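Local coordinates for acetylxylan esterase / glucomannan deacetylase (Cellvibrio japonicus, PDB 2WAA), which removes acetyl groups from acetylated xylan and glucomannan during the breakdown of plant cell-wall polysaccharides, at residues V137-D149 / T158-L170. Numbering follows the deposited sequence.
Sequences VLGDSVTCGEAID and TRWWNARESYGML. With ACT (acetate ion), chain C.
Glu146, lying side by side with the indole of Trp161, is a worked example of aliphatic-on-aromatic packing, here just after the inferred nucleophile Ser141 in this SGNH-clan esterase. The glutamate can be followed outward atom by atom. Its CB rests near NE1 and CE2 of the indole, and Glu146 CG sits 3.4 Å above the Trp161 ring plane towards the rim. Next, Glu146 CD meets Trp161 CZ2 at 3.3 Å. CG is anti to the backbone N (chi1 174°) and the chain stays extended beyond it, which carries the carboxylate past the CZ2-CH2 edge, its plane 23° from that of the ring. At that end OE1 is nearest CZ2 and OE2 nearest CH2, while OE2 also forms a salt bridge with Lys156. Behind CB, the CA of Glu146 makes a CH-pi contact 3.6 Å from the centroid of the Trp161 five-membered ring; Glu106 takes the indole NE1.

Further along, the backbones are tied by Asn162 N to Gly145 O and by Asp149 N to Trp160 O (2.8 Å). Asn162 ND2 gives Asp149 OD1 a nearly straight 2.9 Å bond, lying in its own amide plane and reaching the syn side of the carboxylate. Arg159 NH2 donates to Asp149 O and also forms a salt bridge with Glu154.

At the strand end, Tyr167 OH donates to Thr143 OG1 at 2.7 Å, with Val137 CG1 packed against the hydroxyl. A water gives hydrogen bonds to Thr143 O and Ser166 OG.

The contact thus joins the two ends of the connection from strand 133-139 to helix 167-174. The backbone N-H of Ser141 donates to a bound acetate, probably from the crystallisation liquor, and Glu146 touches His316 of the inferred charge relay. Asp149 OD1 lies 4.3 Å from Glu165 OE1, a like charge that salt bridges from Lys319 and Arg104 to Asp149 probably offset.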
loop_
_atom_site.group_PDB
_atom_site.type_symbol
_atom_site.label_atom_id
_atom_site.label_comp_id
_atom_site.label_asym_id
_atom_site.label_seq_id
_atom_site.Cartn_x
_atom_site.Cartn_y
_atom_site.Cartn_z
ATOM N N VAL A 137 2.495 6.604 0.184
ATOM C CA VAL A 137 1.587 6.916 1.302
ATOM C C VAL A 137 2.073 6.117 2.523
ATOM O O VAL A 137 2.188 4.893 2.462
ATOM C CB VAL A 137 0.152 6.515 1.008
ATOM C CG1 VAL A 137 -0.805 7.043 2.114
ATOM C CG2 VAL A 137 -0.302 7.071 -0.367
ATOM N N LEU A 138 2.302 6.825 3.620
ATOM C CA LEU A 138 2.815 6.205 4.871
ATOM C C LEU A 138 1.691 6.259 5.913
ATOM O O LEU A 138 1.027 7.301 6.082
ATOM C CB LEU A 138 3.985 7.013 5.431
ATOM C CG LEU A 138 5.144 7.215 4.459
ATOM C CD1 LEU A 138 6.227 8.161 5.003
ATOM C CD2 LEU A 138 5.733 5.887 4.062
ATOM N N GLY A 139 1.474 5.179 6.639
ATOM C CA GLY A 139 0.423 5.267 7.630
ATOM C C GLY A 139 0.147 3.972 8.382
ATOM O O GLY A 139 1.001 3.101 8.512
ATOM N N ASP A 140 -1.076 3.881 8.863
ATOM C CA ASP A 140 -1.509 2.756 9.670
ATOM C C ASP A 140 -2.590 1.960 8.923
ATOM O O ASP A 140 -2.611 1.968 7.703
ATOM C CB ASP A 140 -1.983 3.297 11.033
ATOM C CG ASP A 140 -3.073 4.390 10.909
ATOM O OD1 ASP A 140 -3.949 4.360 9.985
ATOM O OD2 ASP A 140 -3.049 5.323 11.755
ATOM N N SER A 141 -3.481 1.265 9.635
ATOM C CA SER A 141 -4.396 0.338 8.950
ATOM C C SER A 141 -5.360 1.001 7.983
ATOM O O SER A 141 -5.822 0.323 7.059
ATOM C CB SER A 141 -5.267 -0.510 9.940
ATOM O OG SER A 141 -6.186 0.365 10.577
ATOM N N VAL A 142 -5.689 2.285 8.188
ATOM C CA VAL A 142 -6.578 2.967 7.238
ATOM C C VAL A 142 -5.860 3.015 5.847
ATOM O O VAL A 142 -6.445 2.696 4.819
ATOM C CB VAL A 142 -6.923 4.371 7.713
ATOM C CG1 VAL A 142 -7.848 5.057 6.671
ATOM C CG2 VAL A 142 -7.623 4.290 9.120
ATOM N N THR A 143 -4.593 3.394 5.853
ATOM C CA THR A 143 -3.789 3.404 4.620
ATOM C C THR A 143 -3.679 1.976 4.064
ATOM O O THR A 143 -3.625 1.776 2.826
ATOM C CB THR A 143 -2.404 4.050 4.863
ATOM O OG1 THR A 143 -2.559 5.431 5.225
ATOM C CG2 THR A 143 -1.474 3.967 3.608
ATOM N N CYS A 144 -3.645 0.977 4.959
ATOM C CA CYS A 144 -3.535 -0.408 4.540
ATOM C C CYS A 144 -4.856 -0.986 4.014
ATOM O O CYS A 144 -4.855 -2.107 3.580
ATOM C CB CYS A 144 -3.099 -1.312 5.703
ATOM S SG CYS A 144 -1.411 -1.271 6.029
ATOM N N GLY A 145 -5.966 -0.270 4.134
ATOM C CA GLY A 145 -7.253 -0.703 3.586
ATOM C C GLY A 145 -8.013 -1.659 4.485
ATOM O O GLY A 145 -8.867 -2.408 4.017
ATOM N N GLU A 146 -7.678 -1.678 5.772
ATOM C CA GLU A 146 -8.394 -2.576 6.687
ATOM C C GLU A 146 -9.928 -2.353 6.738
ATOM O O GLU A 146 -10.397 -1.214 6.822
ATOM C CB GLU A 146 -7.818 -2.446 8.112
ATOM C CG GLU A 146 -8.650 -3.291 9.172
ATOM C CD GLU A 146 -7.902 -3.428 10.513
ATOM O OE1 GLU A 146 -6.734 -3.011 10.634
ATOM O OE2 GLU A 146 -8.474 -4.031 11.461
ATOM N N ALA A 147 -10.677 -3.460 6.618
ATOM C CA ALA A 147 -12.156 -3.480 6.831
ATOM C C ALA A 147 -12.955 -2.792 5.735
ATOM O O ALA A 147 -14.177 -2.580 5.876
ATOM C CB ALA A 147 -12.516 -2.897 8.222
ATOM N N ILE A 148 -12.315 -2.490 4.611
ATOM C CA ILE A 148 -13.084 -1.949 3.483
ATOM C C ILE A 148 -14.123 -2.954 2.993
ATOM O O ILE A 148 -15.249 -2.540 2.603
ATOM C CB ILE A 148 -12.145 -1.457 2.360
ATOM C CG1 ILE A 148 -11.398 -0.209 2.891
ATOM C CG2 ILE A 148 -12.889 -1.197 1.049
ATOM C CD1 ILE A 148 -10.368 0.324 1.933
ATOM N N ASP A 149 -13.781 -4.248 2.988
ATOM C CA ASP A 149 -14.703 -5.250 2.423
ATOM C C ASP A 149 -15.459 -6.013 3.505
ATOM O O ASP A 149 -15.743 -7.198 3.347
ATOM C CB ASP A 149 -13.995 -6.257 1.479
ATOM C CG ASP A 149 -13.703 -5.683 0.086
ATOM O OD1 ASP A 149 -14.143 -4.547 -0.248
ATOM O OD2 ASP A 149 -12.974 -6.364 -0.692
ATOM N N THR A 158 -9.080 -11.682 7.344
ATOM C CA THR A 158 -8.156 -10.977 6.461
ATOM C C THR A 158 -8.776 -10.680 5.082
ATOM O O THR A 158 -8.244 -9.849 4.332
ATOM C CB THR A 158 -6.805 -11.715 6.260
ATOM O OG1 THR A 158 -7.072 -13.058 5.822
ATOM C CG2 THR A 158 -6.051 -11.755 7.596
ATOM N N ARG A 159 -9.916 -11.305 4.759
ATOM C CA ARG A 159 -10.655 -10.968 3.546
ATOM C C ARG A 159 -11.222 -9.548 3.557
ATOM O O ARG A 159 -11.450 -8.950 2.504
ATOM C CB ARG A 159 -11.797 -11.990 3.313
ATOM C CG ARG A 159 -12.358 -11.914 1.871
ATOM C CD ARG A 159 -13.774 -12.518 1.807
ATOM N NE ARG A 159 -14.643 -11.847 2.790
ATOM C CZ ARG A 159 -15.104 -10.610 2.678
ATOM N NH1 ARG A 159 -14.830 -9.882 1.617
ATOM N NH2 ARG A 159 -15.867 -10.083 3.658
ATOM N N TRP A 160 -11.391 -8.978 4.744
ATOM C CA TRP A 160 -11.928 -7.645 4.844
ATOM C C TRP A 160 -11.007 -6.551 4.291
ATOM O O TRP A 160 -11.455 -5.421 4.111
ATOM C CB TRP A 160 -12.230 -7.339 6.309
ATOM C CG TRP A 160 -13.497 -7.967 6.823
ATOM C CD1 TRP A 160 -14.123 -9.129 6.381
ATOM C CD2 TRP A 160 -14.270 -7.492 7.922
ATOM N NE1 TRP A 160 -15.256 -9.362 7.124
ATOM C CE2 TRP A 160 -15.363 -8.389 8.089
ATOM C CE3 TRP A 160 -14.130 -6.409 8.796
ATOM C CZ2 TRP A 160 -16.341 -8.208 9.075
ATOM C CZ3 TRP A 160 -15.102 -6.218 9.774
ATOM C CH2 TRP A 160 -16.185 -7.120 9.916
ATOM N N TRP A 161 -9.727 -6.851 4.068
ATOM C CA TRP A 161 -8.826 -5.831 3.541
ATOM C C TRP A 161 -8.973 -5.640 2.019
ATOM O O TRP A 161 -9.075 -6.612 1.267
ATOM C CB TRP A 161 -7.364 -6.224 3.827
ATOM C CG TRP A 161 -6.845 -5.854 5.196
ATOM C CD1 TRP A 161 -5.803 -5.007 5.448
ATOM C CD2 TRP A 161 -7.273 -6.353 6.484
ATOM N NE1 TRP A 161 -5.572 -4.917 6.804
ATOM C CE2 TRP A 161 -6.443 -5.729 7.465
ATOM C CE3 TRP A 161 -8.266 -7.256 6.908
ATOM C CZ2 TRP A 161 -6.580 -5.961 8.835
ATOM C CZ3 TRP A 161 -8.389 -7.516 8.293
ATOM C CH2 TRP A 161 -7.564 -6.843 9.233
ATOM N N ASN A 162 -8.966 -4.391 1.564
ATOM C CA ASN A 162 -9.059 -4.128 0.128
ATOM C C ASN A 162 -8.154 -2.971 -0.228
ATOM O O ASN A 162 -8.421 -1.838 0.158
ATOM C CB ASN A 162 -10.521 -3.839 -0.203
ATOM C CG ASN A 162 -10.754 -3.668 -1.687
ATOM O OD1 ASN A 162 -9.831 -3.349 -2.450
ATOM N ND2 ASN A 162 -12.020 -3.778 -2.093
ATOM N N ALA A 163 -7.076 -3.225 -0.964
ATOM C CA ALA A 163 -6.104 -2.164 -1.277
ATOM C C ALA A 163 -6.592 -1.266 -2.420
ATOM O O ALA A 163 -6.451 -0.036 -2.356
ATOM C CB ALA A 163 -4.733 -2.815 -1.665
ATOM N N ARG A 164 -7.152 -1.881 -3.470
ATOM C CA ARG A 164 -7.556 -1.152 -4.688
ATOM C C ARG A 164 -8.549 -0.039 -4.383
ATOM O O ARG A 164 -8.566 0.988 -5.071
ATOM C CB ARG A 164 -8.310 -2.068 -5.680
ATOM C CG ARG A 164 -7.564 -2.901 -6.662
ATOM C CD ARG A 164 -8.485 -4.140 -7.121
ATOM N NE ARG A 164 -9.916 -3.779 -7.218
ATOM C CZ ARG A 164 -10.946 -4.311 -6.524
ATOM N NH1 ARG A 164 -10.833 -5.319 -5.617
ATOM N NH2 ARG A 164 -12.143 -3.817 -6.755
ATOM N N GLU A 165 -9.434 -0.290 -3.402
ATOM C CA GLU A 165 -10.479 0.656 -3.041
ATOM C C GLU A 165 -10.169 1.489 -1.815
ATOM O O GLU A 165 -11.038 2.228 -1.315
ATOM C CB GLU A 165 -11.825 -0.077 -2.898
ATOM C CG GLU A 165 -12.186 -0.609 -4.284
ATOM C CD GLU A 165 -13.536 -1.219 -4.358
ATOM O OE1 GLU A 165 -13.672 -2.392 -3.970
ATOM O OE2 GLU A 165 -14.460 -0.502 -4.813
ATOM N N SER A 166 -8.924 1.415 -1.366
ATOM C CA SER A 166 -8.470 2.277 -0.267
ATOM C C SER A 166 -8.214 3.712 -0.761
ATOM O O SER A 166 -7.909 3.930 -1.950
ATOM C CB SER A 166 -7.211 1.676 0.380
ATOM O OG SER A 166 -6.060 1.839 -0.479
ATOM N N TYR A 167 -8.301 4.703 0.145
ATOM C CA TYR A 167 -8.196 6.072 -0.285
ATOM C C TYR A 167 -6.857 6.342 -0.990
ATOM O O TYR A 167 -6.812 7.152 -1.929
ATOM C CB TYR A 167 -8.391 7.066 0.884
ATOM C CG TYR A 167 -7.146 7.196 1.742
ATOM C CD1 TYR A 167 -6.243 8.230 1.508
ATOM C CD2 TYR A 167 -6.863 6.259 2.757
ATOM C CE1 TYR A 167 -5.038 8.388 2.292
ATOM C CE2 TYR A 167 -5.673 6.378 3.537
ATOM C CZ TYR A 167 -4.784 7.462 3.280
ATOM O OH TYR A 167 -3.641 7.594 4.033
ATOM N N GLY A 168 -5.788 5.677 -0.547
ATOM C CA GLY A 168 -4.442 5.915 -1.122
ATOM C C GLY A 168 -4.403 5.475 -2.589
ATOM O O GLY A 168 -3.898 6.212 -3.441
ATOM N N MET A 169 -4.976 4.314 -2.882
ATOM C CA MET A 169 -5.008 3.846 -4.283
ATOM C C MET A 169 -6.008 4.627 -5.148
ATOM O O MET A 169 -5.703 4.935 -6.314
ATOM C CB MET A 169 -5.184 2.335 -4.393
ATOM C CG MET A 169 -4.069 1.546 -3.640
ATOM S SD MET A 169 -3.861 -0.143 -4.322
ATOM C CE MET A 169 -2.647 0.116 -5.611
ATOM N N LEU A 170 -7.150 5.013 -4.569
ATOM C CA LEU A 170 -8.128 5.821 -5.330
ATOM C C LEU A 170 -7.560 7.188 -5.643
ATOM O O LEU A 170 -7.776 7.677 -6.746
ATOM C CB LEU A 170 -9.434 6.018 -4.544
ATOM C CG LEU A 170 -10.212 4.724 -4.358
ATOM C CD1 LEU A 170 -11.370 5.002 -3.433
ATOM C CD2 LEU A 170 -10.686 4.232 -5.705
HETATM C C ACT C . -5.173 1.257 12.969
HETATM O O ACT C . -5.849 0.295 13.478
HETATM O OXT ACT C . -4.030 0.953 12.556
HETATM C CH3 ACT C . -5.683 2.668 12.850
HETATM O O HOH W 1 -4.420 3.490 0.894
#